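Local coordinates for protein BsaWI endonuclease (Geobacillus stearothermophilus, PDB 4ZSF) that is a restriction endonuclease of the PD-(D/E)XK superfamily that binds DNA and probably cleaves it with the help of divalent metal ions, at residues A32-D35 / T36-A40; A55-S58 / A59-R63; L98-S101 / S102-E105. One frame throughout, in Å; residues are numbered along the deposited sequence.

Interaction 1 (A32-D35 / T36-A40)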
# COMPACT_ATOMS: atom_id res chain seq x y z
N ALA A 32 18.14 17.16 7.51
CA ALA A 32 19.14 16.30 8.17
C ALA A 32 19.36 15.00 7.38
O ALA A 32 20.50 14.53 7.27
CB ALA A 32 18.64 15.96 9.63
N ILE A 33 18.29 14.42 6.83
CA ILE A 33 18.48 13.20 6.06
C ILE A 33 19.31 13.46 4.79
O ILE A 33 20.32 12.77 4.51
CB ILE A 33 17.14 12.58 5.69
CG1 ILE A 33 16.49 12.02 6.96
CG2 ILE A 33 17.30 11.38 4.69
CD1 ILE A 33 14.92 11.75 6.73
N ARG A 34 18.89 14.47 4.04
CA ARG A 34 19.52 14.81 2.76
C ARG A 34 20.97 15.20 2.98
O ARG A 34 21.90 14.74 2.28
CB ARG A 34 18.67 15.97 2.18
CG ARG A 34 18.94 16.61 0.89
CD ARG A 34 17.64 17.45 0.62
NE ARG A 34 17.61 18.71 1.39
CZ ARG A 34 16.59 19.23 2.09
NH1 ARG A 34 15.40 18.64 2.23
NH2 ARG A 34 16.78 20.40 2.69
N ASP A 35 21.19 16.09 3.95
CA ASP A 35 22.55 16.63 4.10
C ASP A 35 23.49 15.66 4.78
O ASP A 35 24.71 15.67 4.53
CB ASP A 35 22.49 17.95 4.89
CG ASP A 35 21.94 19.13 4.05
OD1 ASP A 35 21.53 18.97 2.85
OD2 ASP A 35 21.87 20.22 4.65
N THR A 36 22.95 14.76 5.60
CA THR A 36 23.82 13.74 6.20
C THR A 36 24.21 12.75 5.10
O THR A 36 25.36 12.34 5.07
CB THR A 36 23.14 13.02 7.37
OG1 THR A 36 22.84 14.02 8.37
CG2 THR A 36 24.10 11.94 7.99
N MET A 37 23.25 12.35 4.25
CA MET A 37 23.56 11.41 3.13
C MET A 37 24.68 12.04 2.26
O MET A 37 25.70 11.40 1.93
CB MET A 37 22.30 11.13 2.31
CG MET A 37 22.53 10.15 1.14
SD MET A 37 23.11 8.51 1.68
CE MET A 37 22.57 7.61 0.22
N ILE A 38 24.50 13.29 1.89
CA ILE A 38 25.49 13.94 1.00
C ILE A 38 26.85 14.03 1.69
O ILE A 38 27.86 13.66 1.09
CB ILE A 38 25.00 15.35 0.57
CG1 ILE A 38 23.81 15.21 -0.39
CG2 ILE A 38 26.20 16.18 -0.12
CD1 ILE A 38 23.12 16.57 -0.65
N SER A 39 26.86 14.49 2.94
CA SER A 39 28.10 14.72 3.71
C SER A 39 28.87 13.44 3.92
O SER A 39 30.11 13.38 3.76
CB SER A 39 27.76 15.35 5.06
OG SER A 39 28.93 15.90 5.63
N ALA A 40 28.14 12.38 4.25
CA ALA A 40 28.75 11.07 4.52
C ALA A 40 29.26 10.46 3.26
O ALA A 40 30.30 9.76 3.29
CB ALA A 40 27.72 10.11 5.18

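Interaction 2 (A55-S58 / A59-R63)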
# COMPACT_ATOMS: atom_id res chain seq x y z
N ALA A 55 22.49 3.88 7.86
CA ALA A 55 22.96 4.54 9.08
C ALA A 55 22.12 5.81 9.36
O ALA A 55 21.80 6.12 10.50
CB ALA A 55 24.46 4.88 8.91
N VAL A 56 21.73 6.50 8.30
CA VAL A 56 20.85 7.67 8.43
C VAL A 56 19.47 7.24 8.96
O VAL A 56 18.85 7.85 9.83
CB VAL A 56 20.67 8.34 7.05
CG1 VAL A 56 19.65 9.50 7.16
CG2 VAL A 56 22.08 8.93 6.63
N TYR A 57 19.00 6.15 8.41
CA TYR A 57 17.74 5.53 8.94
C TYR A 57 17.85 5.25 10.44
O TYR A 57 16.92 5.57 11.22
CB TYR A 57 17.50 4.25 8.20
CG TYR A 57 16.49 3.30 8.80
CD1 TYR A 57 15.12 3.54 8.63
CD2 TYR A 57 16.90 2.17 9.51
CE1 TYR A 57 14.14 2.57 9.12
CE2 TYR A 57 15.94 1.21 10.04
CZ TYR A 57 14.59 1.43 9.82
OH TYR A 57 13.71 0.46 10.31
N SER A 58 18.96 4.65 10.84
CA SER A 58 19.21 4.35 12.24
C SER A 58 19.12 5.62 13.08
O SER A 58 18.52 5.61 14.15
CB SER A 58 20.60 3.72 12.43
OG SER A 58 20.81 3.36 13.79
N ALA A 59 19.70 6.72 12.59
CA ALA A 59 19.74 7.97 13.35
C ALA A 59 18.34 8.52 13.45
O ALA A 59 17.91 8.99 14.52
CB ALA A 59 20.69 8.99 12.67
N HIS A 60 17.62 8.46 12.35
CA HIS A 60 16.27 9.04 12.34
C HIS A 60 15.38 8.20 13.26
O HIS A 60 14.62 8.73 14.06
CB HIS A 60 15.67 9.07 10.92
CG HIS A 60 14.27 9.63 10.87
ND1 HIS A 60 14.00 10.98 10.99
CD2 HIS A 60 13.06 9.01 10.74
CE1 HIS A 60 12.69 11.18 10.90
NE2 HIS A 60 12.10 10.00 10.73
N MET A 61 15.47 6.88 13.11
CA MET A 61 14.68 6.03 14.03
C MET A 61 14.99 6.25 15.53
O MET A 61 14.07 6.24 16.35
CB MET A 61 14.89 4.54 13.69
CG MET A 61 14.43 4.12 12.31
SD MET A 61 12.62 4.21 12.17
CE MET A 61 12.16 2.74 13.13
N ASP A 62 16.28 6.45 15.88
CA ASP A 62 16.68 6.71 17.26
C ASP A 62 16.05 8.01 17.75
O ASP A 62 15.55 8.08 18.88
CB ASP A 62 18.21 6.79 17.40
CG ASP A 62 18.67 6.81 18.87
OD1 ASP A 62 17.89 6.49 19.79
OD2 ASP A 62 19.84 7.15 19.08
N ARG A 63 16.12 9.07 16.94
CA ARG A 63 15.56 10.35 17.36
C ARG A 63 14.04 10.25 17.61
O ARG A 63 13.52 10.73 18.62
CB ARG A 63 15.83 11.46 16.37
CG ARG A 63 15.38 12.84 16.96
CD ARG A 63 15.68 13.94 15.98
NE ARG A 63 14.85 13.84 14.78
CZ ARG A 63 13.56 14.17 14.68
NH1 ARG A 63 12.90 14.67 15.72
NH2 ARG A 63 12.93 14.01 13.51

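Interaction 3 (L98-S101 / S102-E105)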
# COMPACT_ATOMS: atom_id res chain seq x y z
N LEU A 98 -17.95 -18.42 12.60
CA LEU A 98 -19.08 -17.96 13.41
C LEU A 98 -20.35 -17.98 12.59
O LEU A 98 -21.36 -18.56 13.02
CB LEU A 98 -18.84 -16.56 13.96
CG LEU A 98 -17.74 -16.51 15.05
CD1 LEU A 98 -17.46 -15.02 15.33
CD2 LEU A 98 -18.10 -17.27 16.35
N GLY A 99 -20.29 -17.41 11.41
CA GLY A 99 -21.45 -17.33 10.53
C GLY A 99 -21.96 -18.69 10.09
O GLY A 99 -23.18 -18.95 10.09
N ASN A 100 -21.04 -19.60 9.77
CA ASN A 100 -21.49 -20.86 9.19
C ASN A 100 -22.19 -21.75 10.20
O ASN A 100 -23.08 -22.46 9.82
CB ASN A 100 -20.33 -21.60 8.54
CG ASN A 100 -20.08 -21.06 7.15
OD1 ASN A 100 -20.86 -20.24 6.68
ND2 ASN A 100 -18.99 -21.45 6.53
N SER A 101 -21.88 -21.62 11.46
CA SER A 101 -22.59 -22.42 12.44
C SER A 101 -24.05 -22.00 12.50
O SER A 101 -24.91 -22.79 12.84
CB SER A 101 -21.97 -22.28 13.84
OG SER A 101 -22.10 -20.93 14.27
N SER A 102 -24.34 -20.75 12.24
CA SER A 102 -25.73 -20.30 12.24
C SER A 102 -26.44 -20.41 10.91
O SER A 102 -27.66 -20.51 10.89
CB SER A 102 -25.81 -18.82 12.68
OG SER A 102 -25.67 -18.72 14.07
N LEU A 103 -25.73 -20.22 9.80
CA LEU A 103 -26.35 -20.11 8.50
C LEU A 103 -26.75 -21.49 7.93
O LEU A 103 -27.63 -21.58 7.06
CB LEU A 103 -25.40 -19.40 7.50
CG LEU A 103 -25.13 -17.92 7.74
CD1 LEU A 103 -23.84 -17.55 6.93
CD2 LEU A 103 -26.31 -17.09 7.23
N GLU A 104 -26.06 -22.51 8.42
CA GLU A 104 -26.18 -23.87 7.93
C GLU A 104 -27.65 -24.30 7.97
O GLU A 104 -28.13 -24.90 7.01
CB GLU A 104 -25.33 -24.82 8.78
CG GLU A 104 -25.26 -26.25 8.23
CD GLU A 104 -24.30 -27.16 9.03
OE1 GLU A 104 -24.45 -27.25 10.27
OE2 GLU A 104 -23.38 -27.75 8.42
N GLU A 105 -28.38 -23.95 9.02
CA GLU A 105 -29.77 -24.45 9.12
C GLU A 105 -30.71 -23.81 8.09
O GLU A 105 -31.82 -24.30 7.85
CB GLU A 105 -30.31 -24.27 10.53
CG GLU A 105 -30.64 -22.89 10.94
CD GLU A 105 -31.68 -22.86 12.08
OE1 GLU A 105 -32.78 -23.45 11.92
OE2 GLU A 105 -31.40 -22.25 13.14
O HOH W 1 -23.62 -16.87 14.15
O HOH W 2 -27.18 -23.71 11.65

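Interaction 1 (A32-D35 / T36-A40)
Thr36 folds its hydroxyl back onto the turn before it: OG1 donates to the carbonyl O of Ala32 at 2.6 Å, while the backbone N of Thr36 donates to that same O of Ala32 at 3.0 Å. Two donors thus grip one carbonyl oxygen. The hydroxyl comes in 19° from the carbonyl plane, whereas the amide approaches from well above it. This is the usual way a threonine buried within a helix settles its own polar group. The torsion that does it sets OG1 beside the backbone N (chi1 -61°) and sends the methyl CG2 outward to meet a neighbouring helix. Two residues on, Ile38 N bonds to Arg34 O at 3.0 Å, and Ile38 CG1 lies against that oxygen as well, 3.3 Å from Arg34 O. The Arg34 guanidinium leaves the helix to make a salt bridge with Glu93 of the second subunit; Asp35 pairs with Lys31. All this is on helix 25-43, which is wedged among three partners: helix 3-22 packs on Ala32 and Thr36, helix 49-65 receives Ile33 and Met37 through Trp53, and Met94 of the second subunit lies against Ile38.

Interaction 2 (A55-S58 / A59-R63)
From Ala55 to Asp62 the backbone runs as regular alpha-helix, with Met61 N reaching Tyr57 O at 2.7 Å and an almost straight N-H...O angle of 171°. On that turn sits a Met-aromatic contact of the i to i+4 kind, in which Met61 lays its CG over the ring of Tyr57. The methylene leads: Met61 CG stands 3.6 Å from the centroid of the Tyr57 ring and 15° off the ring normal, a CH-pi contact over the face. The sulfur follows at a slant, with Met61 SD 4.5 Å from the Tyr57 centroid, nearer the CE1 and CZ side than the middle of the ring. Met61 gets there by placing CG beside its backbone N (chi1 -63°) and then bending at both later torsions, which carries the sulfur out past the CE1-CZ rim. The same CG also rests against the backbone, 3.1 Å from Tyr57 O. Another face of the helix carries His60, whose ring is held at both nitrogens: ND1 bonds to the hydroxyl of Tyr11, and NE2 to Ser82 of the second subunit. That subunit also sends Trp83 edge-to-face with Tyr57, while helix 70-103 of the same chain adds Ile73 to both Tyr57 and Met61. The tyrosine-methionine pair is therefore part of a helical packing shared by the two subunits, away from the annotated calcium site. At the outer end of the pair, the terminal methyl CE of Met61 lies 3.9 Å from Tyr57 OH.

Interaction 3 (L98-S101 / S102-E105)
Leu103 turns CG beside its backbone N (chi1 -69°), and that torsion brings its branch back over the preceding turn, where CG lies 3.2 Å from Gly99 O. Asn100 has a similar first torsion (chi1 -82°), and its OD1 is 4.0 Å from Leu103 CD1. The leucine also lies along the glycine backbone, with Leu103 CD1 3.8 Å from Gly99 C. Leu103 N donates to Gly99 O at 2.9 Å, and the same oxygen takes a second, weak bond from Ser102, as the alpha-helix runs toward the 3-10 turn at Glu104 and Glu105. An alanine at Leu103 would take away the branch lying over Gly99 and would probably open a gap facing Met108, Ile110 and Val246. Polar bridges work alongside. Ser101 OG donates to Leu98 O at 2.8 Å, and a water donates to that same oxygen while hydrogen-bonding Ser102 OG, so the Leu98 carbonyl is satisfied although Ser102 N stays too far from it for the regular helical bond. A second water accepts from Glu105 N and donates to Ser101 O at 2.7 Å, bridging the backbone where the helix is changing shape. Together these contacts set the C-terminal part of helix 70-103 against the nuclease domain: Asn100 OD1 accepts from Ile110 N on strand 108-112, Leu103 packs between that strand and helix 243-258, and Leu98 reaches Ile240 and Leu242 in the loop near Asp239.

Reading from the N terminus, the three contacts come strictly in series: each closes only turns of its own helix, and none nests in or crosses another. Interaction 1 on helix 25-43 and interaction 2 on the next helix, 49-65, touch directly, Thr36 CG2 and Ile33 CG2 packing on the two methyls of Val56. Both also meet the second subunit, so they belong to one helical cluster at the interface. Interaction 3 comes at the far end of helix 70-103, its centre about 51 Å from that of interaction 2, yet its Leu98 packs on Ile38 of the second subunit, within that copy's interaction 1. The long helix thus spans from the N-terminal helices to the nuclease sheet.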